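Local structure of carboxylic ester hydrolase (Aspergillus niger, 7K4O) at residues Asn246-Ile249 / Ala250-Ala254; Ala467-Asp470 / Ala471-Asn474; Val263-Thr266 / Asp267-Leu270. The protein hydrolyses ester bonds in tannins as a serine esterase of the tannase family. All blocks are in the same frame, centred on the assembly; numbering follows the deposited sequence.

Overall arrangement
The three contacts lie on the same side of the chain's centre, near the calcium ion. Contacts 1 and 3 have centres about 9 Å apart and are joined by the C252-C269 disulfide. T248 CG2 also packs on C269 SG at 3.4 Å. Contact 1 supplies the calcium ligand D253, and contact 3 follows directly after the ligand V262. Contact 2 is further off, its centre about 14 Å from that of contact 1 and about 16 Å from that of contact 3. M472 bridges the gap: its CE lies 3.9 Å from I249 CD1, and its SD 3.6 Å from V263 N. Contact 2 starts two residues after H465, which lines the gallic acid pocket.

Contact 1 (Asn246-Ile249 / Ala250-Ala254); sequences NETI and AACDA. With CA (calcium ion), chain K; NAG (2-acetamido-2-deoxy-beta-D-glucopyranose), chain G.
The SG of C252 stands anti to its carbonyl carbon (chi1 -66°), which brings it alongside T248, 3.5 Å from T248 O. D253 turns differently. Its CG is anti to the backbone N (chi1 177°), and its CB passes 3.3 Å from I249 O. In this pose D253 holds the calcium ion twice, through OD1 at 2.4 Å and through its own carbonyl O. D256, K258, D260, V262 and a water also bind the ion, while D253 OD2 takes a hydrogen bond from W261 N.

N246 to C252 lie on helix 238-252, and the chain goes on to the calcium ligand D253. A250 N bonds to N246 O at 3.0 Å, and A251 N bonds to E247 O. I249 O accepts from D253 N at 2.9 Å and from C252 N at 3.2 Å. T248 OG1 bonds back to I244 O.

N246, two turns before D253, carries an N-linked glycan. Its ND2 is bonded to C1 of the first sugar at 1.5 Å, and D242 hydrogen-bonds to that sugar.

C252 is crosslinked to C269, so C252 is held by the disulfide and the next residue, D253, by the metal. The calcium charge probably also suits the partly negative C-terminal end of the helix.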
loop_
_atom_site.group_PDB
_atom_site.type_symbol
_atom_site.label_atom_id
_atom_site.label_comp_id
_atom_site.label_asym_id
_atom_site.label_seq_id
_atom_site.Cartn_x
_atom_site.Cartn_y
_atom_site.Cartn_z
ATOM N N ASN A 246 -22.501 -3.987 7.666
ATOM C CA ASN A 246 -23.298 -5.122 7.110
ATOM C C ASN A 246 -24.534 -4.584 6.401
ATOM O O ASN A 246 -24.807 -5.038 5.290
ATOM C CB ASN A 246 -23.655 -6.173 8.170
ATOM C CG ASN A 246 -22.501 -7.086 8.523
ATOM O OD1 ASN A 246 -21.423 -7.003 7.909
ATOM N ND2 ASN A 246 -22.684 -7.942 9.530
ATOM N N GLU A 247 -25.270 -3.634 6.982
ATOM C CA GLU A 247 -26.485 -3.073 6.322
ATOM C C GLU A 247 -26.137 -2.212 5.119
ATOM O O GLU A 247 -26.981 -2.099 4.188
ATOM C CB GLU A 247 -27.300 -2.256 7.324
ATOM C CG GLU A 247 -27.930 -3.133 8.385
ATOM C CD GLU A 247 -28.975 -4.081 7.798
ATOM O OE1 GLU A 247 -29.790 -3.659 6.952
ATOM O OE2 GLU A 247 -28.937 -5.236 8.154
ATOM N N THR A 248 -24.949 -1.559 5.127
ATOM C CA THR A 248 -24.498 -0.782 3.949
ATOM C C THR A 248 -24.208 -1.779 2.815
ATOM O O THR A 248 -24.602 -1.505 1.681
ATOM C CB THR A 248 -23.309 0.116 4.335
ATOM O OG1 THR A 248 -23.702 0.971 5.424
ATOM C CG2 THR A 248 -22.826 0.937 3.165
ATOM N N ILE A 249 -23.557 -2.892 3.121
ATOM C CA ILE A 249 -23.258 -3.925 2.079
ATOM C C ILE A 249 -24.604 -4.408 1.502
ATOM O O ILE A 249 -24.768 -4.451 0.259
ATOM C CB ILE A 249 -22.418 -5.070 2.635
ATOM C CG1 ILE A 249 -20.984 -4.609 2.961
ATOM C CG2 ILE A 249 -22.428 -6.223 1.653
ATOM C CD1 ILE A 249 -20.200 -5.583 3.778
ATOM N N ALA A 250 -25.575 -4.701 2.372
ATOM C CA ALA A 250 -26.900 -5.221 1.921
ATOM C C ALA A 250 -27.574 -4.206 1.006
ATOM O O ALA A 250 -28.115 -4.595 -0.051
ATOM C CB ALA A 250 -27.761 -5.572 3.121
ATOM N N ALA A 251 -27.495 -2.920 1.338
ATOM C CA ALA A 251 -28.219 -1.868 0.595
ATOM C C ALA A 251 -27.504 -1.545 -0.719
ATOM O O ALA A 251 -28.163 -1.050 -1.621
ATOM C CB ALA A 251 -28.391 -0.632 1.450
ATOM N N CYS A 252 -26.188 -1.758 -0.835
ATOM C CA CYS A 252 -25.406 -1.203 -1.978
ATOM C C CYS A 252 -24.908 -2.333 -2.883
ATOM O O CYS A 252 -24.478 -2.011 -4.001
ATOM C CB CYS A 252 -24.245 -0.364 -1.451
ATOM S SG CYS A 252 -24.803 1.135 -0.589
ATOM N N ASP A 253 -25.042 -3.595 -2.461
ATOM C CA ASP A 253 -24.629 -4.777 -3.267
ATOM C C ASP A 253 -25.112 -4.667 -4.712
ATOM O O ASP A 253 -24.271 -4.812 -5.655
ATOM C CB ASP A 253 -25.098 -6.048 -2.611
ATOM C CG ASP A 253 -24.773 -7.301 -3.397
ATOM O OD1 ASP A 253 -23.857 -7.262 -4.273
ATOM O OD2 ASP A 253 -25.420 -8.332 -3.099
ATOM N N ALA A 254 -26.418 -4.417 -4.897
ATOM C CA ALA A 254 -27.095 -4.513 -6.211
ATOM C C ALA A 254 -26.834 -3.268 -7.053
ATOM O O ALA A 254 -27.173 -3.250 -8.226
ATOM C CB ALA A 254 -28.578 -4.741 -6.008
HETATM CA CA CA K . -22.624 -6.483 -6.205
HETATM C C1 NAG G . -21.681 -8.909 10.035
HETATM C C2 NAG G . -22.064 -9.689 11.307
HETATM C C3 NAG G . -21.061 -10.759 11.705
HETATM C C4 NAG G . -20.971 -11.670 10.514
HETATM C C5 NAG G . -20.575 -10.865 9.280
HETATM C C6 NAG G . -20.515 -11.762 8.057
HETATM C C7 NAG G . -23.236 -8.283 12.927
HETATM C C8 NAG G . -23.048 -7.261 14.011
HETATM N N2 NAG G . -22.107 -8.763 12.414
HETATM O O3 NAG G . -21.498 -11.338 12.939
HETATM O O4 NAG G . -19.929 -12.545 10.846
HETATM O O5 NAG G . -21.487 -9.829 8.971
HETATM O O6 NAG G . -20.122 -10.984 6.947
HETATM O O7 NAG G . -24.321 -8.664 12.547
HETATM O O HOH W 1 -20.562 -7.056 -7.657
#

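Contact 2 (Ala467-Asp470 / Ala471-Asn474); sequences ATND and AMPN. With NAG (2-acetamido-2-deoxy-beta-D-glucopyranose), chain B.
M472 N donates to N469 O at 2.9 Å, with an N-H...O angle of 144°. The side chain of N469 makes a second bond beside it. Its OD1 accepts from A471 N at 3.0 Å, the donor lying above the amide plane. This is possible because CG lies anti to the backbone N (chi1 -175°), so the amide runs alongside the backbone that follows. The same OD1 sits 3.4 Å from A471 CB.

The other end of the amide is held by G462 O, which accepts a hydrogen bond from N469 ND2. M472 CE packs against this end, 3.5 Å from N469 ND2. The M472 chain bends at chi3 (-88°), which carries its methyl over to N469.

The M472 N-N469 O bond closes a type I beta turn from N469 to M472; the N469 OD1-A471 N bond makes an Asx turn at its start. The turn is part of the loop between strands 455-460 and 476-477. The loop leaves H465 and C466 just upstream; H465 lines the gallic acid pocket and is probably the histidine of a Ser-His-Asp triad with S186 and D419, on an alpha/beta-hydrolase core.

A water spans the mouth of the turn. It accepts from N469 N at 2.9 Å and lies 2.8 Å from M472 O. P473 CD rests 3.5 Å from D470 O. The second sugar of the N246 glycan brushes the turn as well, its methyl C8 3.5 Å from D470 O, and the first sugar touches A471. N474 ND2 reaches D260 O, the backbone of a calcium ligand.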
loop_
_atom_site.group_PDB
_atom_site.type_symbol
_atom_site.label_atom_id
_atom_site.label_comp_id
_atom_site.label_asym_id
_atom_site.label_seq_id
_atom_site.Cartn_x
_atom_site.Cartn_y
_atom_site.Cartn_z
ATOM N N ALA A 467 -5.637 -7.058 0.850
ATOM C CA ALA A 467 -6.057 -8.456 1.127
ATOM C C ALA A 467 -7.523 -8.570 0.817
ATOM O O ALA A 467 -8.240 -7.543 0.755
ATOM C CB ALA A 467 -5.795 -8.881 2.544
ATOM N N THR A 468 -7.957 -9.814 0.701
ATOM C CA THR A 468 -9.404 -10.131 0.590
ATOM C C THR A 468 -10.079 -9.769 1.915
ATOM O O THR A 468 -9.401 -9.623 2.976
ATOM C CB THR A 468 -9.613 -11.599 0.206
ATOM O OG1 THR A 468 -8.894 -12.395 1.138
ATOM C CG2 THR A 468 -9.107 -11.876 -1.187
ATOM N N ASN A 469 -11.397 -9.721 1.833
ATOM C CA ASN A 469 -12.275 -9.281 2.941
ATOM C C ASN A 469 -13.211 -10.460 3.291
ATOM O O ASN A 469 -14.013 -10.798 2.441
ATOM C CB ASN A 469 -13.029 -8.054 2.482
ATOM C CG ASN A 469 -13.885 -7.432 3.572
ATOM O OD1 ASN A 469 -14.064 -8.034 4.654
ATOM N ND2 ASN A 469 -14.453 -6.293 3.219
ATOM N N ASP A 470 -13.133 -10.957 4.514
ATOM C CA ASP A 470 -13.956 -12.110 4.977
ATOM C C ASP A 470 -15.431 -11.727 4.994
ATOM O O ASP A 470 -16.234 -12.657 4.964
ATOM C CB ASP A 470 -13.515 -12.572 6.359
ATOM C CG ASP A 470 -12.182 -13.292 6.317
ATOM O OD1 ASP A 470 -11.699 -13.615 5.168
ATOM O OD2 ASP A 470 -11.619 -13.479 7.415
ATOM N N ALA A 471 -15.765 -10.439 5.058
ATOM C CA ALA A 471 -17.155 -9.950 4.981
ATOM C C ALA A 471 -17.684 -10.040 3.550
ATOM O O ALA A 471 -18.919 -10.124 3.394
ATOM C CB ALA A 471 -17.255 -8.550 5.540
ATOM N N MET A 472 -16.820 -9.962 2.521
ATOM C CA MET A 472 -17.233 -9.976 1.104
ATOM C C MET A 472 -16.359 -11.000 0.381
ATOM O O MET A 472 -15.585 -10.680 -0.540
ATOM C CB MET A 472 -17.205 -8.591 0.457
ATOM C CG MET A 472 -18.266 -7.651 1.026
ATOM S SD MET A 472 -18.418 -6.054 0.290
ATOM C CE MET A 472 -17.214 -5.172 1.296
ATOM N N PRO A 473 -16.477 -12.293 0.777
ATOM C CA PRO A 473 -15.615 -13.350 0.250
ATOM C C PRO A 473 -15.822 -13.702 -1.225
ATOM O O PRO A 473 -14.957 -14.365 -1.772
ATOM C CB PRO A 473 -15.944 -14.561 1.147
ATOM C CG PRO A 473 -17.391 -14.327 1.564
ATOM C CD PRO A 473 -17.493 -12.824 1.723
ATOM N N ASN A 474 -16.883 -13.218 -1.867
ATOM C CA ASN A 474 -17.084 -13.420 -3.324
ATOM C C ASN A 474 -16.275 -12.388 -4.128
ATOM O O ASN A 474 -16.329 -12.416 -5.375
ATOM C CB ASN A 474 -18.560 -13.341 -3.692
ATOM C CG ASN A 474 -19.336 -14.527 -3.138
ATOM O OD1 ASN A 474 -18.789 -15.599 -2.897
ATOM N ND2 ASN A 474 -20.621 -14.330 -2.938
HETATM C C1 NAG B . -20.380 -13.901 10.686
HETATM C C2 NAG B . -19.086 -14.673 10.821
HETATM C C3 NAG B . -19.261 -16.158 11.069
HETATM C C4 NAG B . -20.278 -16.397 12.181
HETATM C C5 NAG B . -21.595 -15.679 11.842
HETATM C C6 NAG B . -22.613 -15.781 12.966
HETATM C C7 NAG B . -17.195 -13.758 9.605
HETATM C C8 NAG B . -16.570 -13.603 8.265
HETATM N N2 NAG B . -18.332 -14.437 9.609
HETATM O O3 NAG B . -17.959 -16.633 11.433
HETATM O O4 NAG B . -20.473 -17.808 12.356
HETATM O O5 NAG B . -21.388 -14.275 11.625
HETATM O O6 NAG B . -22.180 -14.917 14.020
HETATM O O7 NAG B . -16.672 -13.278 10.591
HETATM O O HOH W 2 -12.883 -10.016 -0.690
#

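Contact 3 (Val263-Thr266 / Asp267-Leu270); sequences VART and DLCL
R265 NE and D267 OD1 form a salt bridge at 2.9 Å, with an N-H...O angle of 148°. The acid sits at the edge of the guanidinium, near its plane. The NE meets OD1 on the syn side, a little out of the carboxylate plane, and the two planes stand 88° apart. The same OD1 accepts from L268 N at 2.8 Å through its anti lone pair, so one oxygen is gripped by two donors. D267 OD2 has its own partners, R520 NE and W542 NE1.

The backbone starts a helix here. R265 is the N-cap of helix 266-272, and its O accepts from C269 N at 3.1 Å. T266 O accepts from L270 N at 2.9 Å. T266 OG1 bonds to Q326 and D417.

L268 packs over the arginine. Its CD1 lies 3.6 Å above the centre of one guanidinium face. R265 bends at chi2 and chi3 (-66° at the latter), which sets the group beside the D267 carboxylate and against L268 CD1. NH1 bonds to P521 O and NH2 to S538 OG, beside strand 520-524 and helix 536-541.

The guanidinium is thus fixed at its edge and covered on one face. D267 shares its charge between R265 and R520, which probably keeps it ionised in this buried setting at the helix start.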
loop_
_atom_site.group_PDB
_atom_site.type_symbol
_atom_site.label_atom_id
_atom_site.label_comp_id
_atom_site.label_asym_id
_atom_site.label_seq_id
_atom_site.Cartn_x
_atom_site.Cartn_y
_atom_site.Cartn_z
ATOM N N VAL A 263 -19.836 -5.075 -2.852
ATOM C CA VAL A 263 -20.076 -3.697 -3.337
ATOM C C VAL A 263 -18.918 -3.252 -4.232
ATOM O O VAL A 263 -17.870 -2.827 -3.701
ATOM C CB VAL A 263 -20.280 -2.780 -2.128
ATOM C CG1 VAL A 263 -20.463 -1.338 -2.558
ATOM C CG2 VAL A 263 -21.458 -3.289 -1.294
ATOM N N ALA A 264 -19.132 -3.306 -5.537
ATOM C CA ALA A 264 -18.155 -2.862 -6.545
ATOM C C ALA A 264 -18.335 -1.381 -6.797
ATOM O O ALA A 264 -17.503 -0.814 -7.499
ATOM C CB ALA A 264 -18.330 -3.631 -7.831
ATOM N N ARG A 265 -19.450 -0.775 -6.356
ATOM C CA ARG A 265 -19.694 0.661 -6.611
ATOM C C ARG A 265 -19.898 1.349 -5.260
ATOM O O ARG A 265 -21.050 1.759 -4.927
ATOM C CB ARG A 265 -20.838 0.851 -7.610
ATOM C CG ARG A 265 -20.492 0.306 -8.992
ATOM C CD ARG A 265 -19.476 1.152 -9.744
ATOM N NE ARG A 265 -19.980 2.451 -10.090
ATOM C CZ ARG A 265 -20.728 2.742 -11.135
ATOM N NH1 ARG A 265 -21.025 1.813 -12.033
ATOM N NH2 ARG A 265 -21.153 3.974 -11.314
ATOM N N THR A 266 -18.789 1.584 -4.551
ATOM C CA THR A 266 -18.819 2.361 -3.291
ATOM C C THR A 266 -19.087 3.827 -3.598
ATOM O O THR A 266 -19.521 4.544 -2.654
ATOM C CB THR A 266 -17.545 2.179 -2.461
ATOM O OG1 THR A 266 -16.486 2.706 -3.249
ATOM C CG2 THR A 266 -17.358 0.754 -2.026
ATOM N N ASP A 267 -18.896 4.281 -4.824
ATOM C CA ASP A 267 -19.240 5.638 -5.275
ATOM C C ASP A 267 -20.782 5.765 -5.258
ATOM O O ASP A 267 -21.317 6.727 -4.664
ATOM C CB ASP A 267 -18.634 5.955 -6.637
ATOM C CG ASP A 267 -18.555 4.819 -7.644
ATOM O OD1 ASP A 267 -19.409 3.868 -7.576
ATOM O OD2 ASP A 267 -17.599 4.840 -8.460
ATOM N N LEU A 268 -21.492 4.859 -5.935
ATOM C CA LEU A 268 -22.993 4.908 -5.916
ATOM C C LEU A 268 -23.454 4.765 -4.465
ATOM O O LEU A 268 -24.426 5.449 -4.112
ATOM C CB LEU A 268 -23.590 3.816 -6.807
ATOM C CG LEU A 268 -23.271 3.967 -8.275
ATOM C CD1 LEU A 268 -23.773 2.759 -9.058
ATOM C CD2 LEU A 268 -23.821 5.267 -8.850
ATOM N N CYS A 269 -22.776 3.964 -3.657
ATOM C CA CYS A 269 -23.143 3.773 -2.245
ATOM C C CYS A 269 -23.067 5.124 -1.522
ATOM O O CYS A 269 -24.036 5.556 -0.838
ATOM C CB CYS A 269 -22.242 2.736 -1.629
ATOM S SG CYS A 269 -22.802 2.111 -0.047
ATOM N N LEU A 270 -21.939 5.804 -1.662
ATOM C CA LEU A 270 -21.722 7.095 -0.966
ATOM C C LEU A 270 -22.741 8.120 -1.455
ATOM O O LEU A 270 -23.230 8.921 -0.627
ATOM C CB LEU A 270 -20.297 7.564 -1.268
ATOM C CG LEU A 270 -19.927 8.925 -0.691
ATOM C CD1 LEU A 270 -19.952 8.831 0.830
ATOM C CD2 LEU A 270 -18.546 9.346 -1.224
#